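Local coordinates for predicted protease of the collagenase family (Methanopyrus kandleri, PDB 5D88), which binds a zinc ion in a TIM-barrel fold and is probably a peptidase of the U32 family, at residues A[159-164]-A[184-189]; A[188-194]-A[231-237]. All coordinates share one frame; numbering follows the deposited sequence.

Interaction 1 of 2, residues A[159-164]-A[184-189]; sequences ADVITV and VELRTA
Strands 161-163 and 185-189 are adjacent parallel staves of the TIM barrel, paired Val-161 with Glu-185, Ile-162 with Leu-186 and Thr-163 with Arg-187, their axes inclined by 29°. Four backbone bonds alternate between them: Glu-185 N to Asp-160 O (3.2 Å), Ile-162 N to Glu-185 O (2.9 Å), Arg-187 N to Ile-162 O (2.9 Å) and Val-164 N to Arg-187 O (3.0 Å). The third is the straightest, 172° at the hydrogen.

Val-161, Thr-163, Glu-185 and Arg-187 share one face. With CG anti to the backbone N (chi1 178°) and a bend at chi3, Arg-187 crosses its neighbours at a slant, its CD 3.4 Å from Thr-163 OG1 and its CB 3.9 Å from Val-161 CG1. A water donates to Thr-163 OG1, itself hydrogen-bonded to Val-139 O of strand 136-139, and accepts from Arg-187 NH1. Arg-187 NH2 is hydrogen-bonded to Gln-81 OE1 and salt-bridged to Glu-244 OE1, while Trp-25 makes a cation-pi contact; together these hold the buried guanidinium.

The other face carries Ile-162 and Leu-186. Here Ile-162 CD1 meets Val-184 CG2 at 3.8 Å, and helix 148-157 covers Ile-162. With helix 172-181 linking the strands, this is the beta-alpha-beta unit repeated round a TIM barrel.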
ATOM      1  N   ALA A 159       0.987  19.459  -0.769  1.00 29.12           N
ATOM      2  CA  ALA A 159      -0.158  19.337   0.117  1.00 28.20           C
ATOM      3  C   ALA A 159      -0.401  20.637   0.867  1.00 27.90           C
ATOM      4  O   ALA A 159       0.540  21.308   1.298  1.00 30.93           O
ATOM      5  CB  ALA A 159       0.046  18.194   1.116  1.00 29.68           C
ATOM      6  N   ASP A 160      -1.682  20.988   1.018  1.00 30.09           N
ATOM      7  CA  ASP A 160      -2.119  22.086   1.885  1.00 30.73           C
ATOM      8  C   ASP A 160      -2.497  21.611   3.280  1.00 30.10           C
ATOM      9  O   ASP A 160      -2.349  22.359   4.260  1.00 31.02           O
ATOM     10  CB  ASP A 160      -3.334  22.783   1.272  1.00 32.83           C
ATOM     11  CG  ASP A 160      -3.023  23.441  -0.070  1.00 33.76           C
ATOM     12  OD1 ASP A 160      -2.021  24.186  -0.141  1.00 35.24           O
ATOM     13  OD2 ASP A 160      -3.786  23.228  -1.040  1.00 34.95           O
ATOM     14  N   VAL A 161      -3.000  20.386   3.365  1.00 29.28           N
ATOM     15  CA  VAL A 161      -3.501  19.761   4.587  1.00 28.91           C
ATOM     16  C   VAL A 161      -3.041  18.317   4.556  1.00 28.63           C
ATOM     17  O   VAL A 161      -3.127  17.665   3.510  1.00 28.35           O
ATOM     18  CB  VAL A 161      -5.043  19.803   4.652  1.00 28.28           C
ATOM     19  CG1 VAL A 161      -5.567  19.150   5.910  1.00 29.12           C
ATOM     20  CG2 VAL A 161      -5.551  21.204   4.508  1.00 30.23           C
ATOM     21  N   ILE A 162      -2.568  17.806   5.689  1.00 27.75           N
ATOM     22  CA  ILE A 162      -2.191  16.405   5.804  1.00 27.18           C
ATOM     23  C   ILE A 162      -3.029  15.770   6.899  1.00 27.43           C
ATOM     24  O   ILE A 162      -3.055  16.259   8.031  1.00 28.27           O
ATOM     25  CB  ILE A 162      -0.695  16.232   6.081  1.00 27.09           C
ATOM     26  CG1 ILE A 162       0.104  16.702   4.856  1.00 27.80           C
ATOM     27  CG2 ILE A 162      -0.387  14.767   6.357  1.00 30.72           C
ATOM     28  CD1 ILE A 162       1.606  16.680   5.026  1.00 31.51           C
ATOM     29  N   THR A 163      -3.728  14.700   6.549  1.00 26.06           N
ATOM     30  CA  THR A 163      -4.441  13.876   7.515  1.00 26.71           C
ATOM     31  C   THR A 163      -3.454  12.835   8.032  1.00 27.07           C
ATOM     32  O   THR A 163      -2.877  12.078   7.241  1.00 29.26           O
ATOM     33  CB  THR A 163      -5.652  13.186   6.875  1.00 26.28           C
ATOM     34  OG1 THR A 163      -6.410  14.115   6.103  1.00 28.13           O
ATOM     35  CG2 THR A 163      -6.552  12.627   7.932  1.00 26.21           C
ATOM     36  N   VAL A 164      -3.208  12.832   9.338  1.00 28.07           N
ATOM     37  CA  VAL A 164      -2.272  11.855   9.879  1.00 29.06           C
ATOM     38  C   VAL A 164      -2.909  10.469   9.874  1.00 27.69           C
ATOM     39  O   VAL A 164      -4.137  10.300   9.886  1.00 28.14           O
ATOM     40  CB  VAL A 164      -1.815  12.230  11.297  1.00 30.36           C
ATOM     41  CG1 VAL A 164      -1.138  13.594  11.317  1.00 32.77           C
ATOM     42  CG2 VAL A 164      -2.996  12.163  12.282  1.00 32.76           C
ATOM     43  N   VAL A 184       2.035  22.811   7.002  1.00 37.77           N
ATOM     44  CA  VAL A 184       0.678  22.542   6.538  1.00 37.88           C
ATOM     45  C   VAL A 184      -0.284  22.456   7.709  1.00 35.56           C
ATOM     46  O   VAL A 184       0.124  22.321   8.869  1.00 37.06           O
ATOM     47  CB  VAL A 184       0.598  21.233   5.735  1.00 39.31           C
ATOM     48  CG1 VAL A 184       1.400  21.313   4.470  1.00 43.89           C
ATOM     49  CG2 VAL A 184       1.056  20.039   6.611  1.00 42.04           C
ATOM     50  N   GLU A 185      -1.572  22.522   7.401  1.00 34.05           N
ATOM     51  CA  GLU A 185      -2.590  22.203   8.380  1.00 34.22           C
ATOM     52  C   GLU A 185      -2.603  20.701   8.616  1.00 33.03           C
ATOM     53  O   GLU A 185      -2.369  19.907   7.702  1.00 33.18           O
ATOM     54  CB  GLU A 185      -3.963  22.657   7.879  1.00 39.97           C
ATOM     55  CG  GLU A 185      -4.044  24.127   7.531  1.00 42.52           C
ATOM     56  CD  GLU A 185      -3.844  24.999   8.728  1.00 46.70           C
ATOM     57  OE1 GLU A 185      -4.713  24.957   9.609  1.00 47.26           O
ATOM     58  OE2 GLU A 185      -2.825  25.725   8.789  1.00 49.74           O
ATOM     59  N   LEU A 186      -2.890  20.303   9.849  1.00 32.05           N
ATOM     60  CA  LEU A 186      -3.013  18.888  10.166  1.00 31.33           C
ATOM     61  C   LEU A 186      -4.456  18.532  10.489  1.00 30.38           C
ATOM     62  O   LEU A 186      -5.120  19.207  11.288  1.00 33.45           O
ATOM     63  CB  LEU A 186      -2.112  18.499  11.327  1.00 32.10           C
ATOM     64  CG  LEU A 186      -0.635  18.717  11.061  1.00 34.04           C
ATOM     65  CD1 LEU A 186       0.097  18.297  12.301  1.00 37.77           C
ATOM     66  CD2 LEU A 186      -0.132  17.933   9.854  1.00 34.29           C
ATOM     67  N   ARG A 187      -4.913  17.443   9.886  1.00 29.59           N
ATOM     68  CA  ARG A 187      -6.254  16.916  10.054  1.00 29.57           C
ATOM     69  C   ARG A 187      -6.183  15.554  10.722  1.00 30.22           C
ATOM     70  O   ARG A 187      -5.239  14.784  10.502  1.00 29.72           O
ATOM     71  CB  ARG A 187      -6.934  16.788   8.693  1.00 29.19           C
ATOM     72  CG  ARG A 187      -8.336  16.202   8.690  1.00 30.57           C
ATOM     73  CD  ARG A 187      -8.888  16.080   7.259  1.00 30.95           C
ATOM     74  NE  ARG A 187      -9.387  17.342   6.737  1.00 31.51           N
ATOM     75  CZ  ARG A 187     -10.145  17.467   5.655  1.00 31.97           C
ATOM     76  NH1 ARG A 187     -10.518  16.399   4.956  1.00 30.83           N
ATOM     77  NH2 ARG A 187     -10.536  18.670   5.266  1.00 33.75           N
ATOM     78  N   THR A 188      -7.206  15.259  11.523  1.00 30.78           N
ATOM     79  CA  THR A 188      -7.399  13.946  12.118  1.00 31.12           C
ATOM     80  C   THR A 188      -8.711  13.360  11.628  1.00 30.76           C
ATOM     81  O   THR A 188      -9.722  14.065  11.537  1.00 32.93           O
ATOM     82  CB  THR A 188      -7.407  14.029  13.651  1.00 33.94           C
ATOM     83  OG1 THR A 188      -7.698  12.744  14.191  1.00 36.02           O
ATOM     84  CG2 THR A 188      -8.444  15.023  14.151  1.00 35.96           C
ATOM     85  N   ALA A 189      -8.679  12.078  11.287  1.00 30.06           N
ATOM     86  CA  ALA A 189      -9.859  11.340  10.852  1.00 28.91           C
ATOM     87  C   ALA A 189     -10.357  10.487  11.999  1.00 30.46           C
ATOM     88  O   ALA A 189      -9.590   9.701  12.552  1.00 34.15           O
ATOM     89  CB  ALA A 189      -9.536  10.445   9.658  1.00 31.34           C
TER
HETATM   90  O   HOH W   1      -9.029  13.740   5.219  1.00 30.46           O
HETATM   91  O   HOH W   2      -6.331  10.657  11.581  1.00 28.05           O

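Interaction 2 of 2, residues A[188-194]-A[231-237]; sequences TAVGAIT and RVVVWEV. With ACT (acetate ion), chain C.
Backbone bonding between 188-194 and 231-237 rests on three hydrogen bonds: Gly-191 N to Val-234 O (3.1 Å), Val-234 N to Ala-192 O (2.9 Å, 170° at the hydrogen) and Thr-194 N to Val-232 O (3.1 Å). Ile-193 and Val-233 form an antiparallel non-hydrogen-bonded pair. Ala-192 N is buried without a partner in the model.

Among apolar contacts, Ile-193 lays CD1 3.6 Å from Arg-231 CD, while its CG1, anti to the carbonyl carbon (chi1 -62°), touches Val-233 CG2. Cutting Ile-193 back to an alanine removes CG1 and CD1, and is likely to open a gap beside Arg-231 CD and Val-233 CG2. The Val-190 and Val-237 side chains cross at about a right angle, CG2 of the first 3.9 Å from CG1 of the second. Thr-194 CG2 presses tightly on Val-232 CG1 (3.4 Å).

Trp-235 CZ3 lies 3.4 Å from Gly-191 CA, where a CB would sit tight against the ring; Val-233 CG1 rests over one ring face, toward its rim.

Acetate O, probably from the crystallisation liquor, accepts a hydrogen bond from Ile-193 N (2.8 Å). Strand 185-190, whose Thr-188 and Val-190 pack on strand 244-247, runs on into the two-stranded ribbon, while Glu-203 and Arg-204 of helix 200-213 hold Arg-231 and Ile-193 O.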
ATOM      1  N   THR A 188      -7.206  15.259  11.523  1.00 30.78           N
ATOM      2  CA  THR A 188      -7.399  13.946  12.118  1.00 31.12           C
ATOM      3  C   THR A 188      -8.711  13.360  11.628  1.00 30.76           C
ATOM      4  O   THR A 188      -9.722  14.065  11.537  1.00 32.93           O
ATOM      5  CB  THR A 188      -7.407  14.029  13.651  1.00 33.94           C
ATOM      6  OG1 THR A 188      -7.698  12.744  14.191  1.00 36.02           O
ATOM      7  CG2 THR A 188      -8.444  15.023  14.151  1.00 35.96           C
ATOM      8  N   ALA A 189      -8.679  12.078  11.287  1.00 30.06           N
ATOM      9  CA  ALA A 189      -9.859  11.340  10.852  1.00 28.91           C
ATOM     10  C   ALA A 189     -10.357  10.487  11.999  1.00 30.46           C
ATOM     11  O   ALA A 189      -9.590   9.701  12.552  1.00 34.15           O
ATOM     12  CB  ALA A 189      -9.536  10.445   9.658  1.00 31.34           C
ATOM     13  N   VAL A 190     -11.640  10.634  12.336  1.00 30.50           N
ATOM     14  CA  VAL A 190     -12.268   9.909  13.444  1.00 30.84           C
ATOM     15  C   VAL A 190     -13.186   8.830  12.889  1.00 30.07           C
ATOM     16  O   VAL A 190     -14.098   9.123  12.108  1.00 29.44           O
ATOM     17  CB  VAL A 190     -13.062  10.862  14.347  1.00 33.38           C
ATOM     18  CG1 VAL A 190     -13.683  10.101  15.516  1.00 35.37           C
ATOM     19  CG2 VAL A 190     -12.155  12.009  14.809  1.00 37.43           C
ATOM     20  N   GLY A 191     -12.983   7.599  13.341  1.00 29.56           N
ATOM     21  CA  GLY A 191     -13.707   6.474  12.810  1.00 30.82           C
ATOM     22  C   GLY A 191     -13.004   5.834  11.652  1.00 30.88           C
ATOM     23  O   GLY A 191     -13.641   5.130  10.860  1.00 34.30           O
ATOM     24  N   ALA A 192     -11.710   6.081  11.522  1.00 29.86           N
ATOM     25  CA  ALA A 192     -10.909   5.608  10.410  1.00 28.30           C
ATOM     26  C   ALA A 192      -9.996   4.483  10.867  1.00 27.77           C
ATOM     27  O   ALA A 192      -9.666   4.359  12.047  1.00 29.43           O
ATOM     28  CB  ALA A 192     -10.081   6.748   9.827  1.00 30.47           C
ATOM     29  N   ILE A 193      -9.563   3.690   9.910  1.00 28.50           N
ATOM     30  CA  ILE A 193      -8.687   2.550  10.159  1.00 26.69           C
ATOM     31  C   ILE A 193      -7.240   3.011  10.075  1.00 27.66           C
ATOM     32  O   ILE A 193      -6.882   3.812   9.213  1.00 27.98           O
ATOM     33  CB  ILE A 193      -8.982   1.430   9.151  1.00 28.12           C
ATOM     34  CG1 ILE A 193     -10.417   0.936   9.322  1.00 30.59           C
ATOM     35  CG2 ILE A 193      -8.027   0.253   9.323  1.00 30.06           C
ATOM     36  CD1 ILE A 193     -10.922   0.322   8.084  1.00 31.35           C
ATOM     37  N   THR A 194      -6.416   2.543  11.012  1.00 29.07           N
ATOM     38  CA  THR A 194      -4.986   2.818  10.986  1.00 28.43           C
ATOM     39  C   THR A 194      -4.255   1.828  10.092  1.00 27.85           C
ATOM     40  O   THR A 194      -4.626   0.657   9.984  1.00 28.60           O
ATOM     41  CB  THR A 194      -4.375   2.769  12.389  1.00 28.94           C
ATOM     42  OG1 THR A 194      -2.952   2.816  12.278  1.00 29.21           O
ATOM     43  CG2 THR A 194      -4.745   1.520  13.137  1.00 28.76           C
ATOM     44  N   ARG A 231     -11.122  -5.084  12.154  1.00 33.26           N
ATOM     45  CA  ARG A 231     -10.400  -3.918  11.672  1.00 31.90           C
ATOM     46  C   ARG A 231      -9.991  -2.999  12.821  1.00 30.72           C
ATOM     47  O   ARG A 231     -10.737  -2.792  13.777  1.00 33.51           O
ATOM     48  CB  ARG A 231     -11.258  -3.167  10.654  1.00 33.05           C
ATOM     49  CG  ARG A 231     -11.437  -3.945   9.348  1.00 31.81           C
ATOM     50  CD  ARG A 231     -11.970  -3.082   8.212  1.00 33.39           C
ATOM     51  NE  ARG A 231     -12.281  -3.902   7.043  1.00 29.10           N
ATOM     52  CZ  ARG A 231     -13.378  -4.633   6.957  1.00 30.33           C
ATOM     53  NH1 ARG A 231     -14.260  -4.592   7.944  1.00 34.10           N
ATOM     54  NH2 ARG A 231     -13.599  -5.396   5.908  1.00 31.81           N
ATOM     55  N   VAL A 232      -8.798  -2.412  12.712  1.00 29.12           N
ATOM     56  CA  VAL A 232      -8.271  -1.553  13.781  1.00 29.94           C
ATOM     57  C   VAL A 232      -8.766  -0.141  13.496  1.00 28.35           C
ATOM     58  O   VAL A 232      -8.074   0.682  12.864  1.00 30.61           O
ATOM     59  CB  VAL A 232      -6.750  -1.637  13.894  1.00 31.29           C
ATOM     60  CG1 VAL A 232      -6.253  -0.844  15.113  1.00 33.27           C
ATOM     61  CG2 VAL A 232      -6.314  -3.127  14.007  1.00 33.88           C
ATOM     62  N   VAL A 233      -9.985   0.156  13.983  1.00 30.34           N
ATOM     63  CA  VAL A 233     -10.579   1.484  13.849  1.00 30.34           C
ATOM     64  C   VAL A 233     -10.166   2.320  15.053  1.00 29.43           C
ATOM     65  O   VAL A 233     -10.149   1.833  16.188  1.00 31.62           O
ATOM     66  CB  VAL A 233     -12.120   1.410  13.747  1.00 31.41           C
ATOM     67  CG1 VAL A 233     -12.691   2.795  13.528  1.00 32.28           C
ATOM     68  CG2 VAL A 233     -12.572   0.461  12.639  1.00 32.30           C
ATOM     69  N   VAL A 234      -9.848   3.585  14.819  1.00 27.65           N
ATOM     70  CA  VAL A 234      -9.466   4.499  15.883  1.00 28.90           C
ATOM     71  C   VAL A 234     -10.620   5.465  16.107  1.00 30.96           C
ATOM     72  O   VAL A 234     -10.979   6.233  15.204  1.00 30.69           O
ATOM     73  CB  VAL A 234      -8.166   5.248  15.560  1.00 30.09           C
ATOM     74  CG1 VAL A 234      -7.769   6.129  16.723  1.00 32.05           C
ATOM     75  CG2 VAL A 234      -7.061   4.257  15.241  1.00 31.86           C
ATOM     76  N   TRP A 235     -11.183   5.425  17.317  1.00 32.52           N
ATOM     77  CA  TRP A 235     -12.339   6.230  17.707  1.00 33.93           C
ATOM     78  C   TRP A 235     -11.961   7.387  18.603  1.00 36.75           C
ATOM     79  O   TRP A 235     -12.670   8.401  18.630  1.00 39.90           O
ATOM     80  CB  TRP A 235     -13.375   5.359  18.435  1.00 35.45           C
ATOM     81  CG  TRP A 235     -13.929   4.279  17.574  1.00 35.31           C
ATOM     82  CD1 TRP A 235     -13.670   2.937  17.660  1.00 34.90           C
ATOM     83  CD2 TRP A 235     -14.813   4.446  16.455  1.00 35.63           C
ATOM     84  NE1 TRP A 235     -14.344   2.268  16.670  1.00 36.07           N
ATOM     85  CE2 TRP A 235     -15.054   3.167  15.920  1.00 36.51           C
ATOM     86  CE3 TRP A 235     -15.431   5.557  15.863  1.00 35.88           C
ATOM     87  CZ2 TRP A 235     -15.888   2.962  14.814  1.00 37.69           C
ATOM     88  CZ3 TRP A 235     -16.267   5.349  14.781  1.00 38.59           C
ATOM     89  CH2 TRP A 235     -16.485   4.057  14.267  1.00 38.75           C
ATOM     90  N   GLU A 236     -10.867   7.250  19.332  1.00 37.57           N
ATOM     91  CA  GLU A 236     -10.430   8.267  20.266  1.00 43.77           C
ATOM     92  C   GLU A 236      -9.610   9.310  19.531  1.00 40.87           C
ATOM     93  O   GLU A 236      -8.932   9.011  18.549  1.00 41.11           O
ATOM     94  CB  GLU A 236      -9.594   7.630  21.373  1.00 49.81           C
ATOM     95  CG  GLU A 236     -10.309   6.496  22.102  1.00 58.75           C
ATOM     96  CD  GLU A 236     -11.218   6.992  23.214  1.00 68.44           C
ATOM     97  OE1 GLU A 236     -11.123   8.183  23.586  1.00 72.64           O
ATOM     98  OE2 GLU A 236     -12.029   6.188  23.725  1.00 71.50           O
ATOM     99  N   VAL A 237      -9.662  10.548  20.014  1.00 41.19           N
ATOM    100  CA  VAL A 237      -8.892  11.608  19.385  1.00 40.69           C
ATOM    101  C   VAL A 237      -8.647  12.704  20.399  1.00 41.88           C
ATOM    102  O   VAL A 237      -9.437  12.907  21.319  1.00 42.67           O
ATOM    103  CB  VAL A 237      -9.624  12.151  18.137  1.00 43.44           C
ATOM    104  CG1 VAL A 237     -10.994  12.661  18.526  1.00 43.42           C
ATOM    105  CG2 VAL A 237      -8.780  13.220  17.450  1.00 44.51           C
TER
HETATM  106  C   ACT C 302     -11.020   3.636   6.441  1.00 29.69           C
HETATM  107  O   ACT C 302     -10.113   4.118   7.163  1.00 28.53           O
HETATM  108  OXT ACT C 302     -10.668   3.221   5.313  1.00 30.11           O
HETATM  109  CH3 ACT C 302     -12.442   3.533   6.921  1.00 29.97           C

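Overall arrangement
Interactions 1 and 2 run in series along the chain and share Thr-188 and Ala-189 near the C-terminal end of strand 185-190; their centres lie about 15 Å apart. Interaction 1 is a buried contact, nine of its twelve touching residues being buried, and joins two parallel staves of the barrel with a polar network on one face and an aliphatic layer on the other. Interaction 2 is only partly buried and lies farther from the chain centre (about 14 Å against 10 Å). It pairs the continuation of that strand with a chain segment outside the barrel sheet, in a short antiparallel ribbon edged by valines and an exposed tryptophan. Neither includes the zinc ligands.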